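Local atomic coordinates of protein tudor (Drosophila melanogaster, PDB entry 4Q5W), a protein that may act with the Piwi proteins Aubergine and AGO3 in the piRNA pathway and is required in oogenesis for primordial germ cell formation and abdominal segmentation. Residues K165-E168 with H169-L173; S115-F118 with E119-A123. All coordinates share one frame; numbering follows the deposited sequence.

Contact 1 of 2, residues K165-E168 with H169-L173; sequences KIYE and HLQKL
Gln171 lays its amide over the Tyr167 ring, one helical turn earlier. Its NE2 lies 3.3 Å above the plane of the ring, over its centre. The amide and ring planes are 37° apart. NE2 also donates to Tyr167 O at 3.1 Å, approaching from above the carbonyl plane. That oxygen takes a second, weak bond from Gln171 N. The ring stands beneath the amide because Tyr167 CG is anti to its own backbone N (chi1 174°). With an alanine in place of Tyr167, Gln171 NE2 would probably lose the ring it rests on, and Pro114 O the hydroxyl that bonds to it.

His169 closes the first turn. Its N donates to the O of Lys165, the N-cap residue, at 2.8 Å. His169 CB lies 3.1 Å from Lys165 O. Glu168 O accepts from Lys172 N at 3.1 Å. The Glu168 side chain bends at chi2 (85°) and puts OE2 at the edge of the Tyr167 ring, in its plane.

These residues open helix 166-182. Tyr167 OH bonds to Pro114 O, and Gln171 OE1 probably to Ser115 OG. Ile166 and Leu170 pack on helix 122-134; Ile166 and Tyr167 meet Met112 of strand 108-112.

Contact 2 of 2, residues S115-F118 with E119-A123; sequences SAIF and EKNKA
Asn121 ND2 donates to Ile117 O at 3.0 Å. The amide meets a lone pair in the carbonyl plane, and the oxygen lies close to the amide plane of Asn121. Asn121 CG is anti to its carbonyl carbon (chi1 -55°), which swings the amide back beside the preceding turn. There ND2 also approaches Ile117 CG2, and the two side chains cross at a slant.

The backbone bonds are those of a short helix. Glu119 N reaches Ser115 O at 3.2 Å, and Lys120 N reaches Ala116 O at 2.9 Å. Phe118 O instead faces Lys122 CA, a C-H...O contact of 3.5 Å.

Ser115 is the N-cap of helix 116-120. Its OG accepts from Ile117 N at 3.2 Å, a side-chain capping bond, and probably pairs as well with Gln171 OE1. The helical run is interrupted at Asn121, whose backbone leaves helical geometry (phi -140°, psi 61°). Asn121 holds the N-cap position of helix 122-134, but its side chain turns to the first helix. A short helix thus passes straight into a longer one after strand 108-112, consistent with the staphylococcal nuclease-like part of an extended Tudor domain.

Glu119 and Lys122 make the polar contacts of the exposed part. A water accepts from Ser115 N and donates to Glu119 OE2 at 2.8 Å. Lys122 bends at its last torsion and sends NZ back to Glu119 O, 2.7 Å away and on a lone pair.

The remaining contacts are van der Waals packing. Ser115 CB lies over one face of the Phe118 ring, offset toward the rim. Lys120 passes its CB, CG and CD along Ala116 O, CB at 3.2 Å. Ile117 also packs on Val174 and Gln175 of helix 166-182.

How the contacts relate
Contact 2 comes first along the chain and contact 1 near its end, yet their centres are only about 12 Å apart. Contact 1 opens helix 166-182. Contact 2 covers helix 116-120 and the start of helix 122-134. The two meet directly: Gln171 CG packs 3.6 Å from Phe118 CE1, and Tyr167 CD1 3.7 Å from Phe118 CE2. The C-terminal helix is thereby joined to the helices that follow strand 108-112 of the five-stranded sheet. Both contacts thus probably belong to the staphylococcal nuclease-like part, distinct from the four-stranded Tudor core, 52-90. In relatives, extended Tudor domains bind symmetrically dimethylated arginine; this one may do likewise with Aubergine.

Contact 1 of 2, residues K165-E168 with H169-L173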
# COMPACT_ATOMS: atom_id res chain seq x y z
N LYS A 165 3.42 19.34 -5.39
CA LYS A 165 4.49 18.50 -5.91
C LYS A 165 5.15 17.79 -4.74
O LYS A 165 5.90 18.39 -3.98
CB LYS A 165 5.53 19.36 -6.64
CG LYS A 165 4.93 20.22 -7.76
CD LYS A 165 5.99 21.12 -8.41
CE LYS A 165 5.45 21.71 -9.71
NZ LYS A 165 6.43 22.59 -10.42
N ILE A 166 4.84 16.51 -4.60
CA ILE A 166 5.13 15.83 -3.34
C ILE A 166 6.62 15.67 -3.03
O ILE A 166 7.02 15.84 -1.89
CB ILE A 166 4.39 14.49 -3.26
CG1 ILE A 166 2.89 14.76 -3.27
CG2 ILE A 166 4.76 13.74 -1.99
CD1 ILE A 166 2.05 13.52 -3.48
N TYR A 167 7.43 15.36 -4.04
CA TYR A 167 8.86 15.17 -3.80
C TYR A 167 9.48 16.44 -3.23
O TYR A 167 10.14 16.42 -2.18
CB TYR A 167 9.56 14.72 -5.09
CG TYR A 167 11.07 14.62 -4.99
CD1 TYR A 167 11.68 13.68 -4.18
CD2 TYR A 167 11.89 15.47 -5.73
CE1 TYR A 167 13.06 13.58 -4.09
CE2 TYR A 167 13.28 15.38 -5.65
CZ TYR A 167 13.86 14.43 -4.82
OH TYR A 167 15.23 14.32 -4.74
N GLU A 168 9.26 17.55 -3.91
CA GLU A 168 9.80 18.82 -3.48
C GLU A 168 9.14 19.33 -2.20
O GLU A 168 9.82 19.85 -1.33
CB GLU A 168 9.71 19.85 -4.60
CG GLU A 168 10.60 19.51 -5.80
CD GLU A 168 9.97 18.55 -6.79
OE1 GLU A 168 8.82 18.13 -6.56
OE2 GLU A 168 10.62 18.24 -7.82
N HIS A 169 7.82 19.20 -2.10
CA HIS A 169 7.12 19.70 -0.92
C HIS A 169 7.48 18.93 0.34
O HIS A 169 7.62 19.52 1.43
CB HIS A 169 5.61 19.62 -1.12
CG HIS A 169 4.84 20.49 -0.18
ND1 HIS A 169 4.77 21.85 -0.32
CD2 HIS A 169 4.16 20.19 0.96
CE1 HIS A 169 4.05 22.36 0.66
NE2 HIS A 169 3.66 21.37 1.45
N LEU A 170 7.63 17.62 0.21
CA LEU A 170 7.96 16.80 1.37
C LEU A 170 9.34 17.15 1.91
O LEU A 170 9.54 17.24 3.12
CB LEU A 170 7.89 15.32 1.01
CG LEU A 170 8.05 14.34 2.18
CD1 LEU A 170 7.00 14.59 3.27
CD2 LEU A 170 7.97 12.92 1.67
N GLN A 171 10.29 17.36 1.00
CA GLN A 171 11.62 17.80 1.42
C GLN A 171 11.55 19.12 2.16
O GLN A 171 12.20 19.30 3.20
CB GLN A 171 12.54 17.95 0.22
CG GLN A 171 12.99 16.64 -0.39
CD GLN A 171 13.82 16.87 -1.64
OE1 GLN A 171 15.05 16.79 -1.59
NE2 GLN A 171 13.15 17.14 -2.75
N LYS A 172 10.77 20.05 1.62
CA LYS A 172 10.60 21.38 2.20
C LYS A 172 10.03 21.33 3.61
O LYS A 172 10.55 21.99 4.51
CB LYS A 172 9.74 22.27 1.30
CG LYS A 172 9.57 23.68 1.85
CD LYS A 172 8.91 24.60 0.84
CE LYS A 172 7.43 24.34 0.73
NZ LYS A 172 6.80 25.30 -0.22
N LEU A 173 8.95 20.57 3.80
CA LEU A 173 8.32 20.42 5.11
C LEU A 173 9.22 19.78 6.17
O LEU A 173 9.22 20.21 7.32
CB LEU A 173 7.02 19.62 5.02
CG LEU A 173 5.85 20.22 4.24
CD1 LEU A 173 4.62 19.33 4.35
CD2 LEU A 173 5.51 21.64 4.71

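Contact 2 of 2, residues S115-F118 with E119-A123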
# COMPACT_ATOMS: atom_id res chain seq x y z
N SER A 115 16.25 10.98 -1.94
CA SER A 115 16.73 12.19 -1.27
C SER A 115 17.36 11.84 0.07
O SER A 115 16.76 11.12 0.87
CB SER A 115 15.59 13.18 -1.05
OG SER A 115 16.03 14.27 -0.26
N ALA A 116 18.57 12.34 0.31
CA ALA A 116 19.22 12.10 1.59
C ALA A 116 18.40 12.65 2.77
O ALA A 116 18.53 12.18 3.90
CB ALA A 116 20.63 12.69 1.60
N ILE A 117 17.55 13.64 2.50
CA ILE A 117 16.67 14.17 3.52
C ILE A 117 15.74 13.06 4.00
O ILE A 117 15.49 12.90 5.19
CB ILE A 117 15.85 15.37 3.00
CG1 ILE A 117 16.80 16.52 2.63
CG2 ILE A 117 14.85 15.83 4.06
CD1 ILE A 117 16.11 17.69 1.92
N PHE A 118 15.24 12.26 3.06
CA PHE A 118 14.33 11.18 3.40
C PHE A 118 15.06 10.09 4.17
O PHE A 118 14.49 9.48 5.08
CB PHE A 118 13.71 10.56 2.16
CG PHE A 118 12.93 11.52 1.30
CD1 PHE A 118 12.41 12.69 1.82
CD2 PHE A 118 12.72 11.23 -0.04
CE1 PHE A 118 11.68 13.56 1.02
CE2 PHE A 118 11.99 12.09 -0.84
CZ PHE A 118 11.47 13.26 -0.31
N GLU A 119 16.31 9.82 3.79
CA GLU A 119 17.05 8.70 4.38
C GLU A 119 17.63 9.01 5.76
O GLU A 119 17.79 8.12 6.60
CB GLU A 119 18.18 8.25 3.45
CG GLU A 119 17.72 7.91 2.04
CD GLU A 119 16.77 6.73 1.99
OE1 GLU A 119 16.79 5.90 2.93
OE2 GLU A 119 16.00 6.64 1.01
N LYS A 120 17.95 10.27 5.98
CA LYS A 120 18.56 10.69 7.23
C LYS A 120 17.51 11.00 8.29
O LYS A 120 17.82 11.16 9.47
CB LYS A 120 19.46 11.91 6.98
CG LYS A 120 20.76 11.55 6.27
CD LYS A 120 21.59 12.77 5.89
CE LYS A 120 22.97 12.35 5.39
NZ LYS A 120 23.92 13.49 5.28
N ASN A 121 16.26 11.09 7.85
CA ASN A 121 15.16 11.49 8.71
C ASN A 121 13.94 10.64 8.40
O ASN A 121 12.91 11.15 7.99
CB ASN A 121 14.82 12.97 8.47
CG ASN A 121 16.03 13.88 8.64
OD1 ASN A 121 16.48 14.12 9.75
ND2 ASN A 121 16.57 14.38 7.53
N LYS A 122 14.06 9.33 8.59
CA LYS A 122 13.05 8.40 8.10
C LYS A 122 11.67 8.56 8.75
O LYS A 122 10.64 8.66 8.05
CB LYS A 122 13.53 6.96 8.28
CG LYS A 122 14.73 6.58 7.43
CD LYS A 122 15.14 5.12 7.69
CE LYS A 122 16.24 4.68 6.75
NZ LYS A 122 17.50 5.44 6.99
N ALA A 123 11.64 8.55 10.08
CA ALA A 123 10.39 8.65 10.81
C ALA A 123 9.70 9.99 10.57
O ALA A 123 8.49 10.04 10.36
CB ALA A 123 10.61 8.42 12.31
O HOH W 1 15.21 8.62 -0.73